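Pectate lyase (Paenibacillus sp. 0602, PDB 5GT5) cleaves polygalacturonate and partly methyl-esterified pectin by beta-elimination in an endo mode, probably with calcium as cofactor, as a family 1 polysaccharide lyase. Local coordinates at residues Thr37-Ala42 with Leu58-Asn63; Pro84-Thr89 with Ile112-Ile117; Leu41-Asn46 with Lys50-Met55; Cys167-Asn170 with Leu176-Ser179. The protein carries 1 engineered substitution. One frame throughout, in Å; residues are numbered along the deposited sequence.

Contact 1: residues Thr37-Ala42 with Leu58-Asn63; sequences TDLALA and LNLGWN
Leu-39, on the inward side of helix 36-43, meets Leu-58 and Leu-60 through one methyl group, and the close packing between the two segments is confined to that methyl. Its CD2 lies 3.9 Å from CD1 of Leu-60 and 4.2 Å from CD1 of Leu-58, so two leucine ends from the facing segment converge on a single carbon. The side chains of Leu-39 and Leu-60 run at about a right angle to each other, whereas that of Leu-58 is inclined less steeply. Leu-39 turns CG away from its own backbone N (chi1 -170°), which carries the branch across to residues 58-60. Both partners come from the same side of residues 58-60, since Asn-59 between them points elsewhere and makes a weak hydrogen bond to Lys-113. Val-33, Phe-74 and Ile-94 also pack against Leu-39. The periphery is looser: Leu-41 and Asn-63 are solvent-exposed, and the Trp-62 side chain rests instead on Phe-74 and Lys-76. The backbones are well separated, with CA of Leu-39 and CA of Leu-58 9.4 Å apart. With no hydrogen bond between these segments, the contact implies cohesion by dispersion and the burial of apolar surface.

Contact 2: residues Pro84-Thr89 with Ile112-Ile117; sequences PVLKQT and IKHAAI
His-114 swings its ring toward the 84-89 helix with chi1 at -43°, CG lying anti to its carbonyl carbon, and Thr-89 answers with a chi1 of 64° that sets OG1 over the imidazole. The evidence for a face contact is the height of this oxygen, 3.7 Å above the ring plane and displaced toward the rim. OG1 of Thr-89 is 3.8 Å from ND1 of His-114, but the pair is not a hydrogen bond. On the opposite face CB of Lys-113 sits over the ring centre, and the imidazole is thus sandwiched. Leu-86 adds the closest approach, its CD2 standing 3.5 Å from CD2 of His-114 in an oblique position, while CG1 of Val-85 reaches only 4.5 Å from NE2 of His-114.

The polar ends of the ring look elsewhere: ND1 bonds to OE2 of Glu-64 and NE2 to OE1 of Glu-134. Two carboxylates at the two nitrogens fix the ring rotation and would favour a protonated imidazole. Glu-64 also accepts the backbone N of Gly-61, tying this ring to the preceding loop. His-114 has a left-handed helical backbone (phi 73°) and forms the one-residue bend between strands 111-113 and 115-120, a sharp corner between successive sheets characteristic of the parallel beta-helix of this lyase family.

Contact 3: residues Leu41-Asn46 with Lys50-Met55; sequences LALKKN and KVVEIM
Behind Val-52, which meets Ala-42 and Leu-43 of the helix, Glu-53 OE1 is gripped by two groups, a salt bridge from Lys-438 NZ and a hydrogen bond with Tyr-30 OH. This buried carboxylate has its partners on the side of strand 51-54 turned away from helix 36-43. The alternation of the strand explains the division: Val-51 and Glu-53 lean on Phe-105, while Val-52 points at the helix.

Across the contact everything passes through one methyl. CG2 of Val-52 lies 4.0 Å from CB of Ala-42 and 4.0 Å from CD2 of Leu-43, so it is seated between these two consecutive residues. With chi1 of 174°, CG1 is anti to the backbone N and faces Leu-39, one turn earlier, while CG2 keeps this seat. Leu-43 starts off beside the strand, but its end bends nearer, meeting the valine at a slant; Leu-102, Ile-104 and Val-96 pack round it. The backbones approach to 7.0 Å between CA of Ala-42 and CA of Val-52. The helix links two parallel neighbours, strands 30-33 and 51-54, in a beta-alpha-beta unit, and its packing on the strands is that of the N-terminal helical cap on a pectate lyase beta-helix.

Contact 4: residues Cys167-Asn170 with Leu176-Ser179; sequences CVFN and LVDS. Engineered in segment 167-170: Val-168 (natural residue Gly).
The side chains of Phe-169 and Val-177 meet at a slant, the phenyl ring presenting its far end to one methyl of the valine. CG2 of Val-177 is 3.6 Å from CZ of Phe-169 and 3.8 Å from CE2 of Phe-169, a position that is neither squarely over the ring nor at its rim. The ring gets there because chi1 of -59° aims it at the 176-179 segment and chi2 of 83° stands it nearly perpendicular to the side-chain bend. Leu-176 comes in nearer the root of the same side chain: its CD2 is 4.4 Å from CB of Phe-169. The tighter approach of that methyl is to the backbone, with CD2 of Leu-176 3.4 Å from O of Asn-170. No hydrogen bond joins the two segments.

Asn-170 itself points away, and its ND2 bonds to O of Phe-132 and OE2 of Glu-131, linking this corner to the neighbouring parallel strand 131-133. The Phe-169 ring stacks on Phe-132, and it meets Phe-193 with the two planes essentially parallel. The engineered Val-168 packs on Thr-192 and Glu-131. Beyond Val-177 the strand presents Asp-178, whose OD1 bonds to N of Leu-248 and whose OD2 lies close to OD1 of Asp-152; both aspartates probably bind calcium, which would relieve their mutual repulsion. An interior aromatic stack of Phe-132, Phe-169 and Phe-193, with Asp-178, a likely calcium ligand, directly after Val-177, is typical of the parallel beta-helix core beneath the catalytic cleft of pectate lyases.

How the contacts relate
Contacts 1 and 3 use successive turns of the same inward face of helix 36-43: Leu-39 CD1 touches Ile-54 CD1 at 4.0 Å, so their apolar patches run together at the N-terminal end of the fold, both contact centres more than 20 Å from the centre of the chain. Contact 2 follows along the beta-helix, its strand 111-113 pairing with strand 58-59 of contact 1, and backbone bonds such as Leu-60 N to Lys-113 O (2.9 Å) join the two. It alone depends on a polar ring held by carboxylates, and it is only partly buried, whereas contacts 1, 3 and 4 are buried. Contact 4 is the most central, its centre about 3 Å from the centre of the chain, aromatic in character and next to the likely calcium site.

Contact 1: residues Thr37-Ala42 with Leu58-Asn63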
loop_
_atom_site.group_PDB
_atom_site.type_symbol
_atom_site.label_atom_id
_atom_site.label_comp_id
_atom_site.label_asym_id
_atom_site.label_seq_id
_atom_site.Cartn_x
_atom_site.Cartn_y
_atom_site.Cartn_z
ATOM N N THR A 37 16.549 24.764 -8.289
ATOM C CA THR A 37 17.577 23.757 -8.590
ATOM C C THR A 37 17.740 22.754 -7.451
ATOM O O THR A 37 17.807 21.550 -7.701
ATOM C CB THR A 37 18.914 24.418 -8.888
ATOM O OG1 THR A 37 18.739 25.347 -9.965
ATOM C CG2 THR A 37 19.948 23.371 -9.305
ATOM N N ASP A 38 17.766 23.247 -6.215
ATOM C CA ASP A 38 17.772 22.382 -5.037
ATOM C C ASP A 38 16.587 21.441 -5.077
ATOM O O ASP A 38 16.731 20.256 -4.804
ATOM C CB ASP A 38 17.680 23.174 -3.730
ATOM C CG ASP A 38 18.862 24.096 -3.494
ATOM O OD1 ASP A 38 19.983 23.876 -4.041
ATOM O OD2 ASP A 38 18.641 25.050 -2.720
ATOM N N LEU A 39 15.407 21.945 -5.441
ATOM C CA LEU A 39 14.231 21.086 -5.463
ATOM C C LEU A 39 14.360 20.020 -6.554
ATOM O O LEU A 39 14.014 18.844 -6.344
ATOM C CB LEU A 39 12.982 21.921 -5.707
ATOM C CG LEU A 39 11.653 21.167 -5.510
ATOM C CD1 LEU A 39 11.512 20.674 -4.083
ATOM C CD2 LEU A 39 10.464 22.088 -5.853
ATOM N N ALA A 40 14.824 20.429 -7.728
ATOM C CA ALA A 40 15.002 19.512 -8.830
ATOM C C ALA A 40 15.975 18.394 -8.486
ATOM O O ALA A 40 15.748 17.221 -8.824
ATOM C CB ALA A 40 15.451 20.236 -10.050
ATOM N N LEU A 41 17.055 18.742 -7.798
ATOM C CA LEU A 41 18.008 17.718 -7.401
ATOM C C LEU A 41 17.433 16.781 -6.352
ATOM O O LEU A 41 17.636 15.565 -6.441
ATOM C CB LEU A 41 19.286 18.362 -6.878
ATOM C CG LEU A 41 20.125 19.064 -7.946
ATOM C CD1 LEU A 41 21.305 19.823 -7.294
ATOM C CD2 LEU A 41 20.630 18.068 -8.977
ATOM N N ALA A 42 16.686 17.321 -5.387
ATOM C CA ALA A 42 16.123 16.530 -4.300
ATOM C C ALA A 42 15.042 15.557 -4.773
ATOM O O ALA A 42 14.973 14.429 -4.273
ATOM C CB ALA A 42 15.553 17.444 -3.253
ATOM N N LEU A 58 8.953 29.537 -2.930
ATOM C CA LEU A 58 9.551 29.131 -4.198
ATOM C C LEU A 58 8.728 29.584 -5.384
ATOM O O LEU A 58 7.496 29.346 -5.456
ATOM C CB LEU A 58 9.744 27.611 -4.266
ATOM C CG LEU A 58 10.686 26.972 -3.235
ATOM C CD1 LEU A 58 10.686 25.474 -3.423
ATOM C CD2 LEU A 58 12.101 27.538 -3.405
ATOM N N ASN A 59 9.388 30.256 -6.322
ATOM C CA ASN A 59 8.763 30.721 -7.557
ATOM C C ASN A 59 9.221 29.808 -8.660
ATOM O O ASN A 59 10.367 29.892 -9.132
ATOM C CB ASN A 59 9.204 32.164 -7.802
ATOM C CG ASN A 59 8.683 33.071 -6.741
ATOM O OD1 ASN A 59 7.484 33.125 -6.532
ATOM N ND2 ASN A 59 9.575 33.727 -6.006
ATOM N N LEU A 60 8.341 28.887 -9.044
ATOM C CA LEU A 60 8.761 27.702 -9.780
ATOM C C LEU A 60 8.295 27.656 -11.243
ATOM O O LEU A 60 8.280 26.603 -11.877
ATOM C CB LEU A 60 8.310 26.437 -9.015
ATOM C CG LEU A 60 8.842 26.307 -7.593
ATOM C CD1 LEU A 60 8.253 25.070 -6.926
ATOM C CD2 LEU A 60 10.383 26.245 -7.601
ATOM N N GLY A 61 7.916 28.808 -11.793
ATOM C CA GLY A 61 7.517 28.839 -13.196
ATOM C C GLY A 61 8.652 28.523 -14.154
ATOM O O GLY A 61 9.813 28.857 -13.883
ATOM N N TRP A 62 8.313 27.900 -15.277
ATOM C CA TRP A 62 9.321 27.389 -16.215
ATOM C C TRP A 62 10.263 28.478 -16.740
ATOM O O TRP A 62 11.440 28.199 -16.961
ATOM C CB TRP A 62 8.620 26.682 -17.362
ATOM C CG TRP A 62 9.521 25.993 -18.303
ATOM C CD1 TRP A 62 9.837 26.398 -19.563
ATOM C CD2 TRP A 62 10.213 24.765 -18.081
ATOM N NE1 TRP A 62 10.681 25.479 -20.150
ATOM C CE2 TRP A 62 10.929 24.471 -19.249
ATOM C CE3 TRP A 62 10.302 23.875 -16.995
ATOM C CZ2 TRP A 62 11.730 23.332 -19.371
ATOM C CZ3 TRP A 62 11.081 22.750 -17.122
ATOM C CH2 TRP A 62 11.785 22.484 -18.302
ATOM N N ASN A 63 9.764 29.706 -16.917
ATOM C CA ASN A 63 10.607 30.816 -17.394
ATOM C C ASN A 63 11.380 31.586 -16.328
ATOM O O ASN A 63 12.215 32.431 -16.668
ATOM C CB ASN A 63 9.763 31.823 -18.189
ATOM C CG ASN A 63 9.050 31.190 -19.346
ATOM O OD1 ASN A 63 9.564 30.258 -19.975
ATOM N ND2 ASN A 63 7.854 31.692 -19.652
#

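Contact 2: residues Pro84-Thr89 with Ile112-Ile117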
loop_
_atom_site.group_PDB
_atom_site.type_symbol
_atom_site.label_atom_id
_atom_site.label_comp_id
_atom_site.label_asym_id
_atom_site.label_seq_id
_atom_site.Cartn_x
_atom_site.Cartn_y
_atom_site.Cartn_z
ATOM N N PRO A 84 -1.305 38.045 -16.729
ATOM C CA PRO A 84 -0.085 38.804 -17.062
ATOM C C PRO A 84 1.174 38.331 -16.311
ATOM O O PRO A 84 2.266 38.368 -16.874
ATOM C CB PRO A 84 -0.455 40.242 -16.675
ATOM C CG PRO A 84 -1.577 40.131 -15.693
ATOM C CD PRO A 84 -2.362 38.901 -16.157
ATOM N N VAL A 85 1.023 37.864 -15.077
ATOM C CA VAL A 85 2.180 37.409 -14.314
ATOM C C VAL A 85 2.660 36.079 -14.864
ATOM O O VAL A 85 3.848 35.890 -15.084
ATOM C CB VAL A 85 1.857 37.301 -12.822
ATOM C CG1 VAL A 85 2.996 36.637 -12.062
ATOM C CG2 VAL A 85 1.564 38.689 -12.230
ATOM N N LEU A 86 1.732 35.149 -15.075
ATOM C CA LEU A 86 2.096 33.807 -15.502
ATOM C C LEU A 86 2.655 33.789 -16.914
ATOM O O LEU A 86 3.455 32.913 -17.254
ATOM C CB LEU A 86 0.902 32.850 -15.336
ATOM C CG LEU A 86 0.370 32.714 -13.911
ATOM C CD1 LEU A 86 -0.764 31.680 -13.895
ATOM C CD2 LEU A 86 1.491 32.240 -12.995
ATOM N N LYS A 87 2.234 34.740 -17.754
ATOM C CA LYS A 87 2.814 34.835 -19.092
ATOM C C LYS A 87 4.314 35.125 -19.030
ATOM O O LYS A 87 5.070 34.690 -19.913
ATOM C CB LYS A 87 2.084 35.888 -19.936
ATOM C CG LYS A 87 0.730 35.404 -20.358
ATOM C CD LYS A 87 -0.160 36.450 -21.034
ATOM C CE LYS A 87 0.269 36.684 -22.460
ATOM N NZ LYS A 87 -0.711 37.543 -23.210
ATOM N N GLN A 88 4.744 35.841 -17.990
ATOM C CA GLN A 88 6.162 36.093 -17.743
ATOM C C GLN A 88 6.849 34.930 -17.054
ATOM O O GLN A 88 7.907 34.493 -17.493
ATOM C CB GLN A 88 6.334 37.352 -16.907
ATOM C CG GLN A 88 5.822 38.616 -17.580
ATOM C CD GLN A 88 5.877 39.813 -16.641
ATOM O OE1 GLN A 88 6.931 40.118 -16.071
ATOM N NE2 GLN A 88 4.741 40.489 -16.464
ATOM N N THR A 89 6.263 34.443 -15.961
ATOM C CA THR A 89 6.933 33.421 -15.166
ATOM C C THR A 89 6.933 32.030 -15.777
ATOM O O THR A 89 7.827 31.222 -15.477
ATOM C CB THR A 89 6.319 33.291 -13.774
ATOM O OG1 THR A 89 4.954 32.849 -13.900
ATOM C CG2 THR A 89 6.354 34.596 -13.052
ATOM N N ILE A 112 4.478 27.630 -2.544
ATOM C CA ILE A 112 4.871 26.998 -3.801
ATOM C C ILE A 112 4.052 27.668 -4.893
ATOM O O ILE A 112 2.821 27.514 -4.912
ATOM C CB ILE A 112 4.529 25.494 -3.793
ATOM C CG1 ILE A 112 5.230 24.780 -2.618
ATOM C CG2 ILE A 112 4.888 24.820 -5.123
ATOM C CD1 ILE A 112 6.719 24.841 -2.689
ATOM N N LYS A 113 4.700 28.418 -5.783
ATOM C CA LYS A 113 4.009 29.242 -6.790
ATOM C C LYS A 113 4.388 28.858 -8.205
ATOM O O LYS A 113 5.545 28.524 -8.478
ATOM C CB LYS A 113 4.322 30.723 -6.569
ATOM C CG LYS A 113 3.778 31.286 -5.271
ATOM C CD LYS A 113 3.904 32.832 -5.254
ATOM C CE LYS A 113 5.224 33.257 -4.680
ATOM N NZ LYS A 113 5.647 34.644 -5.131
ATOM N N HIS A 114 3.395 28.893 -9.098
ATOM C CA HIS A 114 3.603 28.767 -10.547
ATOM C C HIS A 114 3.956 27.373 -10.957
ATOM O O HIS A 114 4.569 27.167 -12.008
ATOM C CB HIS A 114 4.628 29.787 -11.090
ATOM C CG HIS A 114 4.428 31.150 -10.515
ATOM N ND1 HIS A 114 5.473 32.008 -10.230
ATOM C CD2 HIS A 114 3.300 31.752 -10.074
ATOM C CE1 HIS A 114 4.979 33.111 -9.680
ATOM N NE2 HIS A 114 3.666 32.984 -9.586
ATOM N N ALA A 115 3.556 26.396 -10.145
ATOM C CA ALA A 115 3.842 24.988 -10.483
ATOM C C ALA A 115 2.811 24.011 -9.980
ATOM O O ALA A 115 2.313 24.132 -8.859
ATOM C CB ALA A 115 5.241 24.539 -10.028
ATOM N N ALA A 116 2.535 23.012 -10.815
ATOM C CA ALA A 116 1.741 21.843 -10.427
ATOM C C ALA A 116 2.666 20.737 -9.942
ATOM O O ALA A 116 3.772 20.572 -10.470
ATOM C CB ALA A 116 0.971 21.315 -11.645
ATOM N N ILE A 117 2.209 19.978 -8.950
ATOM C CA ILE A 117 2.927 18.788 -8.459
ATOM C C ILE A 117 2.149 17.541 -8.842
ATOM O O ILE A 117 0.939 17.456 -8.605
ATOM C CB ILE A 117 3.148 18.818 -6.957
ATOM C CG1 ILE A 117 4.092 19.986 -6.615
ATOM C CG2 ILE A 117 3.766 17.447 -6.466
ATOM C CD1 ILE A 117 4.333 20.153 -5.153
#

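Contact 3: residues Leu41-Asn46 with Lys50-Met55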
loop_
_atom_site.group_PDB
_atom_site.type_symbol
_atom_site.label_atom_id
_atom_site.label_comp_id
_atom_site.label_asym_id
_atom_site.label_seq_id
_atom_site.Cartn_x
_atom_site.Cartn_y
_atom_site.Cartn_z
ATOM N N LEU A 41 17.055 18.742 -7.798
ATOM C CA LEU A 41 18.008 17.718 -7.401
ATOM C C LEU A 41 17.433 16.781 -6.352
ATOM O O LEU A 41 17.636 15.565 -6.441
ATOM C CB LEU A 41 19.286 18.362 -6.878
ATOM C CG LEU A 41 20.125 19.064 -7.946
ATOM C CD1 LEU A 41 21.305 19.823 -7.294
ATOM C CD2 LEU A 41 20.630 18.068 -8.977
ATOM N N ALA A 42 16.686 17.321 -5.387
ATOM C CA ALA A 42 16.123 16.530 -4.300
ATOM C C ALA A 42 15.042 15.557 -4.773
ATOM O O ALA A 42 14.973 14.429 -4.273
ATOM C CB ALA A 42 15.553 17.444 -3.253
ATOM N N LEU A 43 14.204 16.002 -5.721
ATOM C CA LEU A 43 13.034 15.227 -6.146
ATOM C C LEU A 43 13.249 14.437 -7.433
ATOM O O LEU A 43 12.312 13.848 -7.965
ATOM C CB LEU A 43 11.791 16.121 -6.244
ATOM C CG LEU A 43 11.304 16.635 -4.900
ATOM C CD1 LEU A 43 10.072 17.515 -5.184
ATOM C CD2 LEU A 43 10.968 15.502 -3.899
ATOM N N LYS A 44 14.483 14.406 -7.927
ATOM C CA LYS A 44 14.836 13.587 -9.105
ATOM C C LYS A 44 14.549 12.125 -8.798
ATOM O O LYS A 44 14.843 11.665 -7.689
ATOM C CB LYS A 44 16.324 13.758 -9.461
ATOM C CG LYS A 44 16.707 13.121 -10.798
ATOM C CD LYS A 44 18.168 13.438 -11.137
ATOM C CE LYS A 44 18.579 12.797 -12.458
ATOM N NZ LYS A 44 17.839 13.366 -13.591
ATOM N N LYS A 45 13.948 11.420 -9.749
ATOM C CA LYS A 45 13.648 9.996 -9.546
ATOM C C LYS A 45 14.895 9.249 -9.073
ATOM O O LYS A 45 16.003 9.447 -9.588
ATOM C CB LYS A 45 13.102 9.389 -10.850
ATOM C CG LYS A 45 12.700 7.933 -10.749
ATOM C CD LYS A 45 12.165 7.464 -12.111
ATOM C CE LYS A 45 11.939 5.951 -12.123
ATOM N NZ LYS A 45 11.623 5.450 -13.499
ATOM N N ASN A 46 14.697 8.419 -8.041
ATOM C CA ASN A 46 15.759 7.619 -7.441
ATOM C C ASN A 46 16.837 8.390 -6.731
ATOM O O ASN A 46 17.941 7.871 -6.509
ATOM C CB ASN A 46 16.305 6.575 -8.425
ATOM C CG ASN A 46 15.297 5.506 -8.735
ATOM O OD1 ASN A 46 14.580 5.074 -7.841
ATOM N ND2 ASN A 46 15.247 5.061 -9.982
ATOM N N LYS A 50 14.848 11.396 1.617
ATOM C CA LYS A 50 13.766 11.064 2.536
ATOM C C LYS A 50 12.996 12.272 3.032
ATOM O O LYS A 50 11.772 12.171 3.185
ATOM C CB LYS A 50 14.344 10.306 3.737
ATOM C CG LYS A 50 14.961 8.957 3.378
ATOM C CD LYS A 50 13.788 7.988 3.167
ATOM C CE LYS A 50 14.049 6.873 2.214
ATOM N NZ LYS A 50 12.759 6.082 2.112
ATOM N N VAL A 51 13.678 13.386 3.302
ATOM C CA VAL A 51 13.022 14.603 3.776
ATOM C C VAL A 51 13.486 15.751 2.928
ATOM O O VAL A 51 14.700 15.937 2.726
ATOM C CB VAL A 51 13.325 14.881 5.256
ATOM C CG1 VAL A 51 12.753 16.226 5.679
ATOM C CG2 VAL A 51 12.808 13.745 6.146
ATOM N N VAL A 52 12.520 16.522 2.430
ATOM C CA VAL A 52 12.768 17.781 1.747
ATOM C C VAL A 52 12.201 18.918 2.615
ATOM O O VAL A 52 10.972 18.971 2.845
ATOM C CB VAL A 52 12.118 17.796 0.334
ATOM C CG1 VAL A 52 12.286 19.194 -0.289
ATOM C CG2 VAL A 52 12.737 16.704 -0.564
ATOM N N GLU A 53 13.077 19.798 3.138
ATOM C CA GLU A 53 12.647 20.982 3.861
ATOM C C GLU A 53 12.723 22.179 2.931
ATOM O O GLU A 53 13.809 22.609 2.535
ATOM C CB GLU A 53 13.481 21.249 5.114
ATOM C CG GLU A 53 12.847 22.407 5.936
ATOM C CD GLU A 53 13.626 22.803 7.160
ATOM O OE1 GLU A 53 14.552 22.080 7.566
ATOM O OE2 GLU A 53 13.283 23.859 7.729
ATOM N N ILE A 54 11.558 22.707 2.567
ATOM C CA ILE A 54 11.462 23.937 1.787
ATOM C C ILE A 54 11.758 25.093 2.747
ATOM O O ILE A 54 11.121 25.210 3.786
ATOM C CB ILE A 54 10.034 24.091 1.230
ATOM C CG1 ILE A 54 9.640 22.829 0.453
ATOM C CG2 ILE A 54 9.876 25.374 0.397
ATOM C CD1 ILE A 54 10.505 22.595 -0.732
ATOM N N MET A 55 12.741 25.924 2.425
ATOM C CA MET A 55 13.256 26.900 3.383
ATOM C C MET A 55 12.625 28.280 3.238
ATOM O O MET A 55 12.701 29.102 4.164
ATOM C CB MET A 55 14.788 27.030 3.213
ATOM C CG MET A 55 15.555 25.697 3.363
ATOM S SD MET A 55 15.236 24.899 4.923
ATOM C CE MET A 55 16.097 26.043 6.034
#

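Contact 4: residues Cys167-Asn170 with Leu176-Ser179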
loop_
_atom_site.group_PDB
_atom_site.type_symbol
_atom_site.label_atom_id
_atom_site.label_comp_id
_atom_site.label_asym_id
_atom_site.label_seq_id
_atom_site.Cartn_x
_atom_site.Cartn_y
_atom_site.Cartn_z
ATOM N N CYS A 167 -1.801 22.222 5.017
ATOM C CA CYS A 167 -1.507 22.979 3.811
ATOM C C CYS A 167 -2.623 23.956 3.510
ATOM O O CYS A 167 -3.732 23.834 4.042
ATOM C CB CYS A 167 -1.300 22.044 2.607
ATOM S SG CYS A 167 0.223 21.054 2.722
ATOM N N VAL A 168 -2.306 24.944 2.683
ATOM C CA VAL A 168 -3.265 25.947 2.221
ATOM C C VAL A 168 -3.235 26.020 0.706
ATOM O O VAL A 168 -2.149 26.039 0.114
ATOM C CB VAL A 168 -2.926 27.301 2.808
ATOM C CG1 VAL A 168 -3.834 28.417 2.232
ATOM C CG2 VAL A 168 -3.146 27.201 4.225
ATOM N N PHE A 169 -4.424 26.045 0.096
ATOM C CA PHE A 169 -4.560 26.086 -1.357
ATOM C C PHE A 169 -5.426 27.271 -1.726
ATOM O O PHE A 169 -6.471 27.487 -1.114
ATOM C CB PHE A 169 -5.196 24.790 -1.864
ATOM C CG PHE A 169 -4.415 23.555 -1.521
ATOM C CD1 PHE A 169 -4.547 22.951 -0.272
ATOM C CD2 PHE A 169 -3.523 23.023 -2.439
ATOM C CE1 PHE A 169 -3.844 21.804 0.036
ATOM C CE2 PHE A 169 -2.798 21.875 -2.135
ATOM C CZ PHE A 169 -2.953 21.265 -0.900
ATOM N N ASN A 170 -4.971 28.020 -2.729
ATOM C CA ASN A 170 -5.691 29.179 -3.248
ATOM C C ASN A 170 -6.357 28.807 -4.574
ATOM O O ASN A 170 -6.584 27.627 -4.820
ATOM C CB ASN A 170 -4.710 30.348 -3.396
ATOM C CG ASN A 170 -4.198 30.849 -2.062
ATOM O OD1 ASN A 170 -4.826 31.726 -1.438
ATOM N ND2 ASN A 170 -3.057 30.318 -1.612
ATOM N N LEU A 176 -7.673 21.248 -7.062
ATOM C CA LEU A 176 -6.804 21.548 -5.929
ATOM C C LEU A 176 -5.982 20.325 -5.572
ATOM O O LEU A 176 -4.755 20.359 -5.697
ATOM C CB LEU A 176 -7.635 22.017 -4.745
ATOM C CG LEU A 176 -8.498 23.242 -5.037
ATOM C CD1 LEU A 176 -9.340 23.602 -3.785
ATOM C CD2 LEU A 176 -7.633 24.414 -5.477
ATOM N N VAL A 177 -6.619 19.255 -5.101
ATOM C CA VAL A 177 -5.903 17.990 -4.920
ATOM C C VAL A 177 -6.784 16.913 -5.530
ATOM O O VAL A 177 -7.923 16.701 -5.084
ATOM C CB VAL A 177 -5.598 17.625 -3.444
ATOM C CG1 VAL A 177 -4.824 16.306 -3.387
ATOM C CG2 VAL A 177 -4.796 18.748 -2.745
ATOM N N ASP A 178 -6.283 16.259 -6.578
ATOM C CA ASP A 178 -6.992 15.217 -7.316
ATOM C C ASP A 178 -6.298 13.907 -7.091
ATOM O O ASP A 178 -5.062 13.848 -6.907
ATOM C CB ASP A 178 -6.997 15.527 -8.791
ATOM C CG ASP A 178 -7.822 16.762 -9.138
ATOM O OD1 ASP A 178 -8.664 17.198 -8.332
ATOM O OD2 ASP A 178 -7.625 17.305 -10.259
ATOM N N SER A 179 -7.074 12.836 -7.104
ATOM C CA SER A 179 -6.526 11.511 -6.845
ATOM C C SER A 179 -7.035 10.587 -7.928
ATOM O O SER A 179 -8.260 10.478 -8.110
ATOM C CB SER A 179 -6.930 11.059 -5.451
ATOM O OG SER A 179 -6.243 9.864 -5.118
#